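Local coordinates for 4-alpha-glucanotransferase (Corynebacterium glutamicum, PDB 5B68), which is an amylomaltase, or disproportionating enzyme, built on a TIM-barrel fold and carrying an N-terminal beta-sandwich domain, at residues A182-G194 / I675-E688. Sequence-based numbering, arbitrary orientation.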
ATOM      1  N   ALA A 182       5.138  -0.127  14.106  1.00 18.04           N
ATOM      2  CA  ALA A 182       4.411  -1.069  14.924  1.00 17.37           C
ATOM      3  C   ALA A 182       3.329  -1.770  14.091  1.00 18.91           C
ATOM      4  O   ALA A 182       2.678  -1.130  13.262  1.00 19.24           O
ATOM      5  CB  ALA A 182       3.741  -0.408  16.089  1.00 19.79           C
ATOM      6  N   GLN A 183       3.175  -3.070  14.329  1.00 18.62           N
ATOM      7  CA  GLN A 183       2.027  -3.810  13.810  1.00 19.30           C
ATOM      8  C   GLN A 183       0.894  -3.607  14.793  1.00 19.35           C
ATOM      9  O   GLN A 183       0.766  -4.308  15.822  1.00 21.62           O
ATOM     10  CB  GLN A 183       2.374  -5.274  13.601  1.00 18.03           C
ATOM     11  CG  GLN A 183       3.481  -5.463  12.626  1.00 21.69           C
ATOM     12  CD  GLN A 183       3.057  -5.205  11.185  1.00 21.45           C
ATOM     13  OE1 GLN A 183       2.200  -5.923  10.687  1.00 23.19           O
ATOM     14  NE2 GLN A 183       3.664  -4.233  10.510  1.00 19.66           N
ATOM     15  N   ILE A 184       0.076  -2.579  14.569  1.00 19.94           N
ATOM     16  CA  ILE A 184      -0.793  -2.087  15.634  1.00 20.47           C
ATOM     17  C   ILE A 184      -1.815  -3.098  16.189  1.00 19.03           C
ATOM     18  O   ILE A 184      -2.149  -3.036  17.374  1.00 20.09           O
ATOM     19  CB  ILE A 184      -1.461  -0.699  15.258  1.00 22.61           C
ATOM     20  CG1 ILE A 184      -2.084  -0.013  16.464  1.00 23.66           C
ATOM     21  CG2 ILE A 184      -2.488  -0.917  14.170  1.00 23.93           C
ATOM     22  CD1 ILE A 184      -1.048   0.333  17.503  1.00 26.48           C
ATOM     23  N   TYR A 185      -2.307  -3.987  15.340  1.00 20.76           N
ATOM     24  CA  TYR A 185      -3.257  -5.070  15.776  1.00 20.25           C
ATOM     25  C   TYR A 185      -2.582  -5.931  16.892  1.00 19.90           C
ATOM     26  O   TYR A 185      -3.249  -6.519  17.725  1.00 23.11           O
ATOM     27  CB  TYR A 185      -3.630  -5.991  14.568  1.00 20.94           C
ATOM     28  CG  TYR A 185      -2.479  -6.506  13.782  1.00 20.38           C
ATOM     29  CD1 TYR A 185      -1.783  -7.652  14.214  1.00 20.18           C
ATOM     30  CD2 TYR A 185      -1.998  -5.843  12.667  1.00 18.58           C
ATOM     31  CE1 TYR A 185      -0.695  -8.100  13.552  1.00 21.01           C
ATOM     32  CE2 TYR A 185      -0.874  -6.289  11.977  1.00 19.30           C
ATOM     33  CZ  TYR A 185      -0.226  -7.423  12.459  1.00 19.00           C
ATOM     34  OH  TYR A 185       0.883  -7.896  11.855  1.00 21.64           O
ATOM     35  N   SER A 186      -1.261  -5.996  16.856  1.00 20.27           N
ATOM     36  CA  SER A 186      -0.514  -6.826  17.808  1.00 21.59           C
ATOM     37  C   SER A 186      -0.138  -6.134  19.101  1.00 22.72           C
ATOM     38  O   SER A 186       0.375  -6.807  19.999  1.00 22.86           O
ATOM     39  CB  SER A 186       0.779  -7.382  17.185  1.00 21.69           C
ATOM     40  OG  SER A 186       1.825  -6.402  17.033  1.00 21.89           O
ATOM     41  N   VAL A 187      -0.359  -4.829  19.201  1.00 21.20           N
ATOM     42  CA  VAL A 187       0.036  -4.069  20.374  1.00 21.50           C
ATOM     43  C   VAL A 187      -1.185  -3.682  21.176  1.00 23.11           C
ATOM     44  O   VAL A 187      -2.058  -3.004  20.693  1.00 25.97           O
ATOM     45  CB  VAL A 187       0.760  -2.770  19.989  1.00 21.47           C
ATOM     46  CG1 VAL A 187       1.339  -2.093  21.210  1.00 22.81           C
ATOM     47  CG2 VAL A 187       1.832  -3.042  18.979  1.00 22.08           C
ATOM     48  N   ARG A 188      -1.199  -4.090  22.429  1.00 19.73           N
ATOM     49  CA  ARG A 188      -2.349  -3.933  23.268  1.00 20.41           C
ATOM     50  C   ARG A 188      -2.069  -2.996  24.434  1.00 20.70           C
ATOM     51  O   ARG A 188      -0.962  -2.904  24.918  1.00 22.04           O
ATOM     52  CB  ARG A 188      -2.778  -5.290  23.821  1.00 20.68           C
ATOM     53  CG  ARG A 188      -3.488  -6.202  22.838  1.00 22.03           C
ATOM     54  CD  ARG A 188      -2.529  -7.015  21.994  1.00 23.30           C
ATOM     55  NE  ARG A 188      -1.721  -7.933  22.775  1.00 24.83           N
ATOM     56  CZ  ARG A 188      -2.090  -9.148  23.155  1.00 28.29           C
ATOM     57  NH1 ARG A 188      -3.280  -9.624  22.841  1.00 26.88           N
ATOM     58  NH2 ARG A 188      -1.267  -9.889  23.861  1.00 26.82           N
ATOM     59  N   SER A 189      -3.106  -2.287  24.843  1.00 21.28           N
ATOM     60  CA  SER A 189      -3.160  -1.567  26.099  1.00 23.47           C
ATOM     61  C   SER A 189      -3.958  -2.400  27.080  1.00 22.10           C
ATOM     62  O   SER A 189      -4.431  -3.455  26.743  1.00 24.84           O
ATOM     63  CB  SER A 189      -3.810  -0.204  25.916  1.00 23.16           C
ATOM     64  OG  SER A 189      -5.182  -0.314  25.643  1.00 22.34           O
ATOM     65  N   THR A 190      -4.116  -1.914  28.293  1.00 25.33           N
ATOM     66  CA  THR A 190      -4.938  -2.622  29.264  1.00 27.53           C
ATOM     67  C   THR A 190      -6.380  -2.737  28.786  1.00 26.70           C
ATOM     68  O   THR A 190      -7.031  -3.717  29.044  1.00 28.35           O
ATOM     69  CB  THR A 190      -4.914  -1.942  30.630  1.00 29.25           C
ATOM     70  OG1 THR A 190      -5.379  -0.611  30.489  1.00 40.93           O
ATOM     71  CG2 THR A 190      -3.532  -1.900  31.150  1.00 27.24           C
ATOM     72  N   LEU A 191      -6.869  -1.691  28.134  1.00 26.69           N
ATOM     73  CA  LEU A 191      -8.233  -1.647  27.640  1.00 23.91           C
ATOM     74  C   LEU A 191      -8.538  -2.241  26.243  1.00 23.61           C
ATOM     75  O   LEU A 191      -9.676  -2.410  25.921  1.00 25.98           O
ATOM     76  CB  LEU A 191      -8.778  -0.227  27.750  1.00 23.46           C
ATOM     77  CG  LEU A 191      -8.679   0.429  29.127  1.00 28.42           C
ATOM     78  CD1 LEU A 191      -9.009   1.905  29.072  1.00 27.21           C
ATOM     79  CD2 LEU A 191      -9.553  -0.274  30.144  1.00 29.91           C
ATOM     80  N   SER A 192      -7.540  -2.560  25.431  1.00 22.38           N
ATOM     81  CA  SER A 192      -7.790  -3.153  24.121  1.00 22.93           C
ATOM     82  C   SER A 192      -8.679  -4.412  24.255  1.00 24.09           C
ATOM     83  O   SER A 192      -8.533  -5.202  25.204  1.00 25.47           O
ATOM     84  CB  SER A 192      -6.515  -3.579  23.437  1.00 25.64           C
ATOM     85  OG  SER A 192      -5.540  -2.523  23.460  1.00 22.24           O
ATOM     86  N   TRP A 193      -9.508  -4.652  23.241  1.00 22.47           N
ATOM     87  CA  TRP A 193     -10.224  -5.941  23.135  1.00 22.51           C
ATOM     88  C   TRP A 193      -9.395  -7.024  22.533  1.00 26.56           C
ATOM     89  O   TRP A 193      -9.671  -7.525  21.419  1.00 28.64           O
ATOM     90  CB  TRP A 193     -11.560  -5.757  22.389  1.00 25.39           C
ATOM     91  CG  TRP A 193     -12.589  -4.989  23.126  1.00 24.83           C
ATOM     92  CD1 TRP A 193     -12.410  -4.005  24.083  1.00 24.46           C
ATOM     93  CD2 TRP A 193     -14.013  -5.100  22.954  1.00 24.80           C
ATOM     94  NE1 TRP A 193     -13.613  -3.519  24.478  1.00 26.44           N
ATOM     95  CE2 TRP A 193     -14.611  -4.176  23.812  1.00 23.24           C
ATOM     96  CE3 TRP A 193     -14.828  -5.874  22.124  1.00 25.28           C
ATOM     97  CZ2 TRP A 193     -15.996  -4.003  23.884  1.00 25.77           C
ATOM     98  CZ3 TRP A 193     -16.230  -5.694  22.217  1.00 26.70           C
ATOM     99  CH2 TRP A 193     -16.764  -4.763  23.078  1.00 25.02           C
ATOM    100  N   GLY A 194      -8.287  -7.380  23.197  1.00 21.92           N
ATOM    101  CA  GLY A 194      -7.501  -8.465  22.669  1.00 21.43           C
ATOM    102  C   GLY A 194      -6.567  -8.085  21.539  1.00 23.20           C
ATOM    103  O   GLY A 194      -5.717  -8.855  21.158  1.00 25.35           O
ATOM    104  N   ILE A 675       0.702 -12.480  15.891  1.00 26.44           N
ATOM    105  CA  ILE A 675       1.662 -12.612  16.980  1.00 27.38           C
ATOM    106  C   ILE A 675       1.666 -11.359  17.849  1.00 28.20           C
ATOM    107  O   ILE A 675       2.158 -10.341  17.432  1.00 25.89           O
ATOM    108  CB  ILE A 675       3.084 -12.821  16.414  1.00 30.63           C
ATOM    109  CG1 ILE A 675       3.135 -14.006  15.440  1.00 31.43           C
ATOM    110  CG2 ILE A 675       4.107 -12.965  17.522  1.00 30.86           C
ATOM    111  CD1 ILE A 675       2.751 -15.341  16.030  1.00 30.35           C
ATOM    112  N   PRO A 676       1.131 -11.455  19.062  1.00 27.95           N
ATOM    113  CA  PRO A 676       1.084 -10.286  19.988  1.00 24.67           C
ATOM    114  C   PRO A 676       2.465  -9.839  20.468  1.00 25.29           C
ATOM    115  O   PRO A 676       3.432 -10.639  20.465  1.00 25.63           O
ATOM    116  CB  PRO A 676       0.291 -10.782  21.155  1.00 26.75           C
ATOM    117  CG  PRO A 676       0.627 -12.223  21.206  1.00 25.15           C
ATOM    118  CD  PRO A 676       0.761 -12.690  19.790  1.00 28.84           C
ATOM    119  N   LEU A 677       2.594  -8.565  20.786  1.00 24.68           N
ATOM    120  CA  LEU A 677       3.914  -7.990  21.145  1.00 23.03           C
ATOM    121  C   LEU A 677       4.350  -8.620  22.481  1.00 23.55           C
ATOM    122  O   LEU A 677       3.639  -8.497  23.486  1.00 22.99           O
ATOM    123  CB  LEU A 677       3.786  -6.457  21.300  1.00 24.14           C
ATOM    124  CG  LEU A 677       5.109  -5.702  21.579  1.00 24.12           C
ATOM    125  CD1 LEU A 677       6.046  -5.780  20.386  1.00 24.44           C
ATOM    126  CD2 LEU A 677       4.815  -4.257  22.026  1.00 24.78           C
ATOM    127  N   CYS A 678       5.498  -9.293  22.476  1.00 24.85           N
ATOM    128  CA  CYS A 678       6.003  -9.870  23.721  1.00 27.90           C
ATOM    129  C   CYS A 678       7.478  -9.617  23.857  1.00 24.87           C
ATOM    130  O   CYS A 678       8.151  -9.469  22.834  1.00 24.53           O
ATOM    131  CB  CYS A 678       5.753 -11.370  23.733  1.00 27.91           C
ATOM    132  SG  CYS A 678       3.988 -11.836  23.748  1.00 29.87           S
ATOM    133  N   ASP A 679       7.970  -9.645  25.127  1.00 27.75           N
ATOM    134  CA  ASP A 679       9.429  -9.415  25.410  1.00 27.61           C
ATOM    135  C   ASP A 679      10.235 -10.697  25.203  1.00 34.23           C
ATOM    136  O   ASP A 679       9.680 -11.657  24.699  1.00 31.63           O
ATOM    137  CB  ASP A 679       9.646  -8.825  26.808  1.00 27.90           C
ATOM    138  CG  ASP A 679       9.129  -9.748  27.948  1.00 28.76           C
ATOM    139  OD1 ASP A 679       8.991 -11.002  27.726  1.00 29.87           O
ATOM    140  OD2 ASP A 679       8.778  -9.172  29.012  1.00 27.39           O
ATOM    141  N   SER A 680      11.543 -10.690  25.492  1.00 31.74           N
ATOM    142  CA  SER A 680      12.384 -11.880  25.256  1.00 36.71           C
ATOM    143  C   SER A 680      11.959 -13.170  25.995  1.00 38.24           C
ATOM    144  O   SER A 680      12.262 -14.290  25.539  1.00 43.13           O
ATOM    145  CB  SER A 680      13.817 -11.528  25.593  1.00 38.34           C
ATOM    146  OG  SER A 680      14.253 -10.540  24.675  1.00 36.70           O
ATOM    147  N   GLU A 681      11.240 -13.005  27.102  1.00 36.60           N
ATOM    148  CA  GLU A 681      10.777 -14.102  27.969  1.00 38.19           C
ATOM    149  C   GLU A 681       9.368 -14.610  27.588  1.00 39.95           C
ATOM    150  O   GLU A 681       8.761 -15.399  28.333  1.00 37.15           O
ATOM    151  CB  GLU A 681      10.716 -13.638  29.452  1.00 37.55           C
ATOM    152  CG  GLU A 681      12.076 -13.401  30.123  1.00 40.80           C
ATOM    153  CD  GLU A 681      12.875 -12.281  29.476  1.00 41.87           C
ATOM    154  OE1 GLU A 681      12.377 -11.127  29.454  1.00 42.73           O
ATOM    155  OE2 GLU A 681      13.976 -12.572  28.959  1.00 42.01           O
ATOM    156  N   GLY A 682       8.830 -14.055  26.499  1.00 38.42           N
ATOM    157  CA  GLY A 682       7.534 -14.433  25.953  1.00 35.55           C
ATOM    158  C   GLY A 682       6.413 -13.821  26.731  1.00 32.30           C
ATOM    159  O   GLY A 682       5.308 -14.326  26.645  1.00 37.29           O
ATOM    160  N   ASN A 683       6.659 -12.740  27.489  1.00 28.49           N
ATOM    161  CA  ASN A 683       5.595 -12.036  28.194  1.00 27.54           C
ATOM    162  C   ASN A 683       5.022 -10.840  27.412  1.00 25.76           C
ATOM    163  O   ASN A 683       5.809 -10.042  26.902  1.00 27.88           O
ATOM    164  CB  ASN A 683       6.100 -11.505  29.508  1.00 30.41           C
ATOM    165  CG  ASN A 683       6.467 -12.628  30.447  1.00 37.51           C
ATOM    166  OD1 ASN A 683       5.761 -13.631  30.524  1.00 37.29           O
ATOM    167  ND2 ASN A 683       7.623 -12.520  31.039  1.00 39.51           N
ATOM    168  N   SER A 684       3.698 -10.697  27.443  1.00 26.75           N
ATOM    169  CA  SER A 684       3.041  -9.545  26.790  1.00 26.28           C
ATOM    170  C   SER A 684       3.602  -8.211  27.286  1.00 27.17           C
ATOM    171  O   SER A 684       3.741  -7.981  28.490  1.00 26.89           O
ATOM    172  CB  SER A 684       1.559  -9.575  27.050  1.00 26.13           C
ATOM    173  OG  SER A 684       0.923  -8.406  26.568  1.00 26.53           O
ATOM    174  N   VAL A 685       3.892  -7.274  26.371  1.00 25.48           N
ATOM    175  CA  VAL A 685       4.251  -5.922  26.790  1.00 25.26           C
ATOM    176  C   VAL A 685       3.127  -4.974  26.393  1.00 25.90           C
ATOM    177  O   VAL A 685       2.930  -4.786  25.178  1.00 24.86           O
ATOM    178  CB  VAL A 685       5.564  -5.473  26.112  1.00 29.28           C
ATOM    179  CG1 VAL A 685       5.930  -4.077  26.608  1.00 33.62           C
ATOM    180  CG2 VAL A 685       6.664  -6.507  26.435  1.00 26.12           C
ATOM    181  N   LEU A 686       2.423  -4.418  27.372  1.00 22.32           N
ATOM    182  CA  LEU A 686       1.391  -3.440  27.114  1.00 24.91           C
ATOM    183  C   LEU A 686       1.965  -2.079  26.778  1.00 22.02           C
ATOM    184  O   LEU A 686       3.064  -1.725  27.255  1.00 23.52           O
ATOM    185  CB  LEU A 686       0.402  -3.300  28.236  1.00 24.43           C
ATOM    186  CG  LEU A 686      -0.343  -4.599  28.660  1.00 28.26           C
ATOM    187  CD1 LEU A 686      -1.255  -4.299  29.861  1.00 33.79           C
ATOM    188  CD2 LEU A 686      -1.168  -5.179  27.520  1.00 28.40           C
ATOM    189  N   ILE A 687       1.137  -1.238  26.122  1.00 19.57           N
ATOM    190  CA  ILE A 687       1.600   0.151  25.831  1.00 21.73           C
ATOM    191  C   ILE A 687       1.987   0.870  27.125  1.00 25.01           C
ATOM    192  O   ILE A 687       2.978   1.625  27.184  1.00 24.81           O
ATOM    193  CB  ILE A 687       0.543   0.961  25.085  1.00 22.49           C
ATOM    194  CG1 ILE A 687       0.390   0.378  23.709  1.00 23.11           C
ATOM    195  CG2 ILE A 687       0.924   2.448  25.009  1.00 23.60           C
ATOM    196  CD1 ILE A 687      -0.872   0.791  22.958  1.00 25.36           C
ATOM    197  N   GLU A 688       1.226   0.595  28.176  1.00 28.59           N
ATOM    198  CA  GLU A 688       1.381   1.277  29.457  1.00 30.18           C
ATOM    199  C   GLU A 688       2.727   0.980  30.099  1.00 29.31           C
ATOM    200  O   GLU A 688       3.234   1.788  30.866  1.00 29.99           O
ATOM    201  CB  GLU A 688       0.244   0.916  30.432  1.00 30.69           C
ATOM    202  CG  GLU A 688      -1.053   1.645  30.132  1.00 36.10           C
ATOM    203  CD  GLU A 688      -1.910   0.923  29.128  1.00 37.66           C
ATOM    204  OE1 GLU A 688      -1.507  -0.137  28.559  1.00 31.46           O
ATOM    205  OE2 GLU A 688      -3.009   1.429  28.947  1.00 47.41           O
TER
HETATM  206  O   HOH W   1       1.065  -8.057  23.801  1.00 26.93           O
HETATM  207  O   HOH W   2       0.928  -5.349  23.421  1.00 30.75           O
HETATM  208  O   HOH W   3      -5.578   1.259  28.752  1.00 33.19           O
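The loop that leaves the first strand of the TIM barrel, 177-182, meets a hairpin-like loop from beyond the last one: Ser186 O accepts a bond from Leu677 N (2.9 Å), and Arg188 O one from Ile687 N (2.9 Å, 150° at the hydrogen). These two bonds tie 186-188 to both arms of the loop, whose type I turn runs from Asp679 to Gly682.

The Arg188 side chain is bent at chi2 (85°) and chi3, which brings Pro676 CB over one face of the guanidinium, toward its rim, 3.2 Å from Arg188 NH2. In the guanidinium plane, NH1 donates to Gly194 O, while NH2 reaches a water bonded also to Leu677 O and Ser684 OG; Ser684 OG pairs with Asn278 O as well. A second water joins Arg188 N to Val685 O.

Barrel strand 645-649 runs parallel beside 177-182, and Leu650 packs on both Val187 and Leu677. The Val187 and Ile687 side chains cross at about a right angle, Val187 CG1 lying 3.6 Å from Ile687 CG1. At the exposed end Thr190 CG2 touches Leu686 CD1 (3.5 Å), and Thr190 N gives Glu688 OE1 a bent bond of 3.2 Å, on the syn side but 33° out of the carboxylate plane. A third water links Glu688 OE2 to Thr190 OG1.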